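Local coordinates for bifunctional purine biosynthetic protein ADE5,7 (Cryptococcus neoformans var. grubii serotype A, PDB 7LVO) that catalyses, through its N-terminal GAR synthetase half, the ATP-dependent joining of phosphoribosylamine to glycine in de novo purine biosynthesis, at residues P239-V243 and A257-K262; G275-Y279 and I463-A467. All blocks are in the same frame, centred on the assembly; numbering follows the deposited sequence.

Interaction 1: P239-V243 and A257-K262; sequences PEISV and AAQDHK
S242 and A258 form a single antiparallel bridge, a hydrogen-bonded pair, where strand 240-248 of the ATP-grasp part meets the start of segment 257-262. Beyond the bridge the two chains diverge, and side chains take over the contact. Two backbone bonds close the bridge: A258 N donates to S242 O at 2.7 Å, in the carbonyl plane. In return S242 N donates almost straight to A258 O, at a length of 2.5 Å that is short enough to be taken with caution. A257 adds a CA-H...O contact to the same S242 carbonyl. Next along, the Q259 amide substitutes for a further backbone rung, its NE2 donating to E240 O at 3.0 Å with an N-H...O angle of 147°. With CG beside its backbone N (chi1 -78°), Q259 crosses I241 at a slant, its CG 3.7 Å from I241 CG2, while its OE1 bonds to Y279 OH. Where the chains part, a water joins S242 OG, at 3.2 Å, to D260 N, at 3.0 Å, from which it accepts. S242 OG is also hydrogen-bonded to E340. At the more exposed end K262, extended beyond CG, meets E240 at about a right angle in a salt bridge, K262 NZ to E240 OE1 2.7 Å, through the syn lone pair of OE1. The K262 side chain lies about 5 Å from that of E331, a predicted magnesium ligand, and P239 to S242 belong to the predicted ATP-binding stretch. Paired with E240 and near E331, K262 may temper the negative potential beside the probable metal site.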
ATOM      1  N   PRO A 239       1.408  16.501   9.805  1.00 29.76           N
ATOM      2  CA  PRO A 239       0.944  15.111   9.872  1.00 30.48           C
ATOM      3  C   PRO A 239       0.637  14.563   8.486  1.00 29.67           C
ATOM      4  O   PRO A 239       0.317  15.302   7.554  1.00 24.66           O
ATOM      5  CB  PRO A 239      -0.322  15.201  10.732  1.00 30.82           C
ATOM      6  CG  PRO A 239      -0.844  16.577  10.455  1.00 33.05           C
ATOM      7  CD  PRO A 239       0.380  17.454  10.270  1.00 35.74           C
ATOM      8  N   GLU A 240       0.738  13.245   8.364  1.00 25.23           N
ATOM      9  CA  GLU A 240       0.504  12.552   7.112  1.00 28.38           C
ATOM     10  C   GLU A 240      -0.819  11.800   7.170  1.00 27.02           C
ATOM     11  O   GLU A 240      -1.251  11.342   8.235  1.00 25.65           O
ATOM     12  CB  GLU A 240       1.644  11.578   6.801  1.00 31.86           C
ATOM     13  CG  GLU A 240       3.007  12.238   6.668  1.00 34.19           C
ATOM     14  CD  GLU A 240       4.101  11.252   6.291  1.00 35.78           C
ATOM     15  OE1 GLU A 240       3.786  10.209   5.676  1.00 42.03           O
ATOM     16  OE2 GLU A 240       5.275  11.521   6.608  1.00 46.83           O
ATOM     17  N   ILE A 241      -1.463  11.688   6.011  1.00 28.77           N
ATOM     18  CA  ILE A 241      -2.686  10.908   5.871  1.00 32.76           C
ATOM     19  C   ILE A 241      -2.592  10.092   4.588  1.00 29.82           C
ATOM     20  O   ILE A 241      -1.893  10.464   3.640  1.00 28.70           O
ATOM     21  CB  ILE A 241      -3.954  11.789   5.861  1.00 29.47           C
ATOM     22  CG1 ILE A 241      -3.941  12.749   4.671  1.00 33.03           C
ATOM     23  CG2 ILE A 241      -4.075  12.559   7.170  1.00 31.55           C
ATOM     24  CD1 ILE A 241      -5.238  13.519   4.492  1.00 33.59           C
ATOM     25  N   SER A 242      -3.291   8.963   4.569  1.00 27.20           N
ATOM     26  CA  SER A 242      -3.373   8.099   3.400  1.00 26.83           C
ATOM     27  C   SER A 242      -4.781   8.184   2.822  1.00 29.55           C
ATOM     28  O   SER A 242      -5.766   8.028   3.555  1.00 27.41           O
ATOM     29  CB  SER A 242      -3.035   6.653   3.763  1.00 28.82           C
ATOM     30  OG  SER A 242      -1.702   6.537   4.245  1.00 34.24           O
ATOM     31  N   VAL A 243      -4.872   8.423   1.515  1.00 26.41           N
ATOM     32  CA  VAL A 243      -6.146   8.476   0.806  1.00 22.22           C
ATOM     33  C   VAL A 243      -6.111   7.409  -0.281  1.00 20.11           C
ATOM     34  O   VAL A 243      -5.417   7.569  -1.290  1.00 24.09           O
ATOM     35  CB  VAL A 243      -6.414   9.863   0.205  1.00 27.17           C
ATOM     36  CG1 VAL A 243      -7.745   9.871  -0.528  1.00 29.90           C
ATOM     37  CG2 VAL A 243      -6.386  10.931   1.293  1.00 34.75           C
ATOM     38  N   ALA A 257     -10.296   8.423   4.586  1.00 24.72           N
ATOM     39  CA  ALA A 257      -8.889   8.734   4.780  1.00 24.20           C
ATOM     40  C   ALA A 257      -8.342   7.983   5.986  1.00 23.95           C
ATOM     41  O   ALA A 257      -9.035   7.764   6.980  1.00 22.73           O
ATOM     42  CB  ALA A 257      -8.692  10.240   4.967  1.00 32.27           C
ATOM     43  N   ALA A 258      -7.080   7.582   5.889  1.00 20.25           N
ATOM     44  CA  ALA A 258      -6.427   6.812   6.934  1.00 24.99           C
ATOM     45  C   ALA A 258      -5.127   7.486   7.342  1.00 23.92           C
ATOM     46  O   ALA A 258      -4.592   8.335   6.631  1.00 29.30           O
ATOM     47  CB  ALA A 258      -6.150   5.374   6.469  1.00 27.36           C
ATOM     48  N   GLN A 259      -4.631   7.102   8.521  1.00 26.32           N
ATOM     49  CA  GLN A 259      -3.325   7.520   9.004  1.00 20.11           C
ATOM     50  C   GLN A 259      -2.547   6.282   9.433  1.00 21.90           C
ATOM     51  O   GLN A 259      -3.103   5.382  10.069  1.00 26.91           O
ATOM     52  CB  GLN A 259      -3.432   8.498  10.173  1.00 24.90           C
ATOM     53  CG  GLN A 259      -3.775   9.918   9.755  1.00 33.79           C
ATOM     54  CD  GLN A 259      -3.639  10.908  10.900  1.00 37.82           C
ATOM     55  OE1 GLN A 259      -4.551  11.064  11.713  1.00 39.89           O
ATOM     56  NE2 GLN A 259      -2.493  11.575  10.972  1.00 32.14           N
ATOM     57  N   ASP A 260      -1.262   6.249   9.092  1.00 24.98           N
ATOM     58  CA  ASP A 260      -0.384   5.129   9.389  1.00 31.26           C
ATOM     59  C   ASP A 260       0.726   5.571  10.333  1.00 33.82           C
ATOM     60  O   ASP A 260       1.079   6.751  10.403  1.00 40.72           O
ATOM     61  CB  ASP A 260       0.211   4.555   8.094  1.00 29.76           C
ATOM     62  CG  ASP A 260       1.157   3.398   8.343  1.00 41.92           C
ATOM     63  OD1 ASP A 260       0.808   2.499   9.142  1.00 43.29           O
ATOM     64  OD2 ASP A 260       2.247   3.381   7.737  1.00 44.87           O
ATOM     65  N   HIS A 261       1.263   4.603  11.074  1.00 32.13           N
ATOM     66  CA  HIS A 261       2.370   4.827  12.005  1.00 34.88           C
ATOM     67  C   HIS A 261       3.626   4.198  11.401  1.00 31.40           C
ATOM     68  O   HIS A 261       3.843   2.990  11.521  1.00 29.20           O
ATOM     69  CB  HIS A 261       2.062   4.234  13.376  1.00 26.44           C
ATOM     70  CG  HIS A 261       0.961   4.931  14.103  1.00 30.00           C
ATOM     71  ND1 HIS A 261       1.195   5.924  15.030  1.00 37.50           N
ATOM     72  CD2 HIS A 261      -0.381   4.782  14.043  1.00 32.78           C
ATOM     73  CE1 HIS A 261       0.043   6.353  15.510  1.00 39.64           C
ATOM     74  NE2 HIS A 261      -0.929   5.679  14.927  1.00 32.73           N
ATOM     75  N   LYS A 262       4.452   5.029  10.765  1.00 30.17           N
ATOM     76  CA  LYS A 262       5.622   4.513  10.064  1.00 34.06           C
ATOM     77  C   LYS A 262       6.716   4.089  11.037  1.00 36.30           C
ATOM     78  O   LYS A 262       7.430   3.113  10.786  1.00 40.52           O
ATOM     79  CB  LYS A 262       6.157   5.568   9.094  1.00 44.86           C
ATOM     80  CG  LYS A 262       5.230   5.892   7.936  1.00 50.17           C
ATOM     81  CD  LYS A 262       5.815   6.993   7.051  1.00 61.71           C
ATOM     82  CE  LYS A 262       4.947   7.245   5.825  1.00 72.94           C
ATOM     83  NZ  LYS A 262       5.509   8.314   4.947  1.00 58.14           N
TER
HETATM   84  O   HOH W   1      -0.632   8.143   6.840  1.00 33.52           O

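Interaction 2: G275-Y279 and I463-A467; sequences GMGAY and IAYRA
A464 lays its methyl over one face of the Y279 ring, a CH-pi contact with CB 4.0 Å from the ring centroid and displaced toward CD1. Further out along the ring, A467 CB comes within 3.9 Å of Y279 CE2 by an oblique approach. R466 meets the phenol end with a face of its guanidinium: Y279 OH lies 3.6 Å from R466 CZ, and the ring and guanidinium planes are 67° apart. The hydroxyl lies above this flat group toward its rim and makes no hydrogen bond to it; instead it bonds to Q259. At the other end of the contact I463 rests on bare backbone. Its CD1 reaches M276 O at 3.6 Å and G277 CA at 3.9 Å, a close approach over a residue without a side chain. Chi1 of 53° places the Y279 ring between its own backbone N and carbonyl carbon, and the ring projects toward segment 463-467. R466 has its CG in the corresponding position but runs extended to NE, which carries the guanidinium back over the phenol oxygen; a long, weak ion pair links NE to D268. Behind these groups, I463 also packs on V379 and V381 of strand 377-384, and A464 and A467 touch V442 and L438 of helix 438-449. Apolar packing dominates. The arrangement is that of the last modelled residues of this GAR synthetase half packed against a five-stranded antiparallel sheet, in which strands 259-263 and 277-280 extend, side by side, the part formed by strands 377-384, 427-435 and 407-411.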
ATOM      1  N   GLY A 275       5.023   0.237   8.219  1.00 32.11           N
ATOM      2  CA  GLY A 275       3.744   0.545   8.826  1.00 36.22           C
ATOM      3  C   GLY A 275       3.439  -0.345  10.013  1.00 29.41           C
ATOM      4  O   GLY A 275       3.261  -1.557   9.852  1.00 25.31           O
ATOM      5  N   MET A 276       3.390   0.242  11.210  1.00 32.37           N
ATOM      6  CA  MET A 276       3.114  -0.502  12.433  1.00 25.17           C
ATOM      7  C   MET A 276       1.655  -0.428  12.859  1.00 20.48           C
ATOM      8  O   MET A 276       1.287  -1.029  13.867  1.00 27.98           O
ATOM      9  CB  MET A 276       4.002   0.007  13.574  1.00 24.41           C
ATOM     10  CG  MET A 276       5.486  -0.324  13.413  1.00 25.64           C
ATOM     11  SD  MET A 276       5.803  -2.096  13.332  1.00 35.71           S
ATOM     12  CE  MET A 276       5.152  -2.649  14.911  1.00 28.77           C
ATOM     13  N   GLY A 277       0.817   0.287  12.120  1.00 26.54           N
ATOM     14  CA  GLY A 277      -0.589   0.374  12.459  1.00 25.37           C
ATOM     15  C   GLY A 277      -1.283   1.536  11.783  1.00 25.75           C
ATOM     16  O   GLY A 277      -0.646   2.539  11.458  1.00 28.19           O
ATOM     17  N   ALA A 278      -2.591   1.415  11.566  1.00 28.61           N
ATOM     18  CA  ALA A 278      -3.346   2.455  10.881  1.00 32.44           C
ATOM     19  C   ALA A 278      -4.765   2.506  11.432  1.00 21.45           C
ATOM     20  O   ALA A 278      -5.231   1.588  12.112  1.00 24.24           O
ATOM     21  CB  ALA A 278      -3.370   2.217   9.364  1.00 28.54           C
ATOM     22  N   TYR A 279      -5.446   3.603  11.134  1.00 22.21           N
ATOM     23  CA  TYR A 279      -6.818   3.803  11.574  1.00 24.69           C
ATOM     24  C   TYR A 279      -7.528   4.681  10.552  1.00 27.81           C
ATOM     25  O   TYR A 279      -6.896   5.448   9.816  1.00 25.10           O
ATOM     26  CB  TYR A 279      -6.884   4.432  12.973  1.00 24.86           C
ATOM     27  CG  TYR A 279      -6.087   5.711  13.116  1.00 26.44           C
ATOM     28  CD1 TYR A 279      -4.730   5.677  13.393  1.00 31.49           C
ATOM     29  CD2 TYR A 279      -6.693   6.951  12.964  1.00 34.74           C
ATOM     30  CE1 TYR A 279      -3.994   6.838  13.524  1.00 26.19           C
ATOM     31  CE2 TYR A 279      -5.965   8.122  13.089  1.00 28.59           C
ATOM     32  CZ  TYR A 279      -4.616   8.056  13.371  1.00 33.39           C
ATOM     33  OH  TYR A 279      -3.877   9.212  13.495  1.00 35.05           O
ATOM     34  N   ILE A 463      -1.064   3.067  19.105  1.00 30.13           N
ATOM     35  CA  ILE A 463      -1.668   3.223  17.788  1.00 29.53           C
ATOM     36  C   ILE A 463      -2.932   4.060  17.913  1.00 22.57           C
ATOM     37  O   ILE A 463      -3.817   3.760  18.725  1.00 25.80           O
ATOM     38  CB  ILE A 463      -1.962   1.853  17.163  1.00 30.43           C
ATOM     39  CG1 ILE A 463      -0.667   1.073  16.968  1.00 26.14           C
ATOM     40  CG2 ILE A 463      -2.705   2.025  15.835  1.00 35.36           C
ATOM     41  CD1 ILE A 463       0.321   1.704  16.003  1.00 26.55           C
ATOM     42  N   ALA A 464      -3.014   5.121  17.110  1.00 24.28           N
ATOM     43  CA  ALA A 464      -4.136   6.052  17.095  1.00 28.14           C
ATOM     44  C   ALA A 464      -4.218   6.898  18.363  1.00 46.59           C
ATOM     45  O   ALA A 464      -5.264   7.501  18.643  1.00 42.43           O
ATOM     46  CB  ALA A 464      -5.464   5.321  16.879  1.00 28.34           C
ATOM     47  N   TYR A 465      -3.131   6.965  19.137  1.00 57.90           N
ATOM     48  CA  TYR A 465      -3.156   7.730  20.379  1.00 65.57           C
ATOM     49  C   TYR A 465      -3.310   9.222  20.104  1.00 64.85           C
ATOM     50  O   TYR A 465      -4.048   9.914  20.812  1.00 57.59           O
ATOM     51  CB  TYR A 465      -1.884   7.460  21.190  1.00 48.29           C
ATOM     52  CG  TYR A 465      -0.758   8.436  20.915  1.00 48.29           C
ATOM     53  CD1 TYR A 465       0.085   8.269  19.820  1.00 48.29           C
ATOM     54  CD2 TYR A 465      -0.541   9.528  21.751  1.00 48.29           C
ATOM     55  CE1 TYR A 465       1.119   9.162  19.574  1.00 48.29           C
ATOM     56  CE2 TYR A 465       0.484  10.424  21.508  1.00 48.29           C
ATOM     57  CZ  TYR A 465       1.310  10.237  20.421  1.00 48.29           C
ATOM     58  OH  TYR A 465       2.333  11.132  20.183  1.00 48.29           O
ATOM     59  N   ARG A 466      -2.630   9.730  19.077  1.00 57.44           N
ATOM     60  CA  ARG A 466      -2.644  11.154  18.777  1.00 59.86           C
ATOM     61  C   ARG A 466      -3.975  11.626  18.207  1.00 67.98           C
ATOM     62  O   ARG A 466      -4.163  12.836  18.042  1.00 68.85           O
ATOM     63  CB  ARG A 466      -1.508  11.483  17.807  1.00 47.17           C
ATOM     64  CG  ARG A 466      -1.405  10.517  16.646  1.00 47.17           C
ATOM     65  CD  ARG A 466      -0.075  10.671  15.919  1.00 47.17           C
ATOM     66  NE  ARG A 466       0.022   9.755  14.787  1.00 47.17           N
ATOM     67  CZ  ARG A 466      -0.367  10.053  13.557  1.00 47.17           C
ATOM     68  NH1 ARG A 466      -0.866  11.245  13.264  1.00 47.17           N
ATOM     69  NH2 ARG A 466      -0.254   9.136  12.599  1.00 47.17           N
ATOM     70  N   ALA A 467      -4.892  10.708  17.907  1.00 42.84           N
ATOM     71  CA  ALA A 467      -6.225  11.072  17.450  1.00 38.66           C
ATOM     72  C   ALA A 467      -7.278  10.978  18.546  1.00 50.16           C
ATOM     73  O   ALA A 467      -8.375  11.517  18.375  1.00 40.01           O
ATOM     74  CB  ALA A 467      -6.646  10.186  16.272  1.00 35.75           C
TER

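Overall arrangement
Along the chain, strand 240-248 is followed by the short strand 252-254, and the chain then returns at 257-262, so interaction 1 closes a local loop. Interaction 2 opens only afterwards, at 275-279, and closes 184 residues later with 463-467, near the end of this chain; the two are in series and neither nest nor cross. They join side by side, with centres about 8 Å apart, because strands 259-263 and 277-280 are neighbours in one antiparallel sheet, where M276 N probably bonds to H261 O. Interaction 1 ties the four-stranded antiparallel sheet containing strands 240-248 and 315-323 to the edge of this five-stranded sheet, and interaction 2 ties the latter to the last modelled residues.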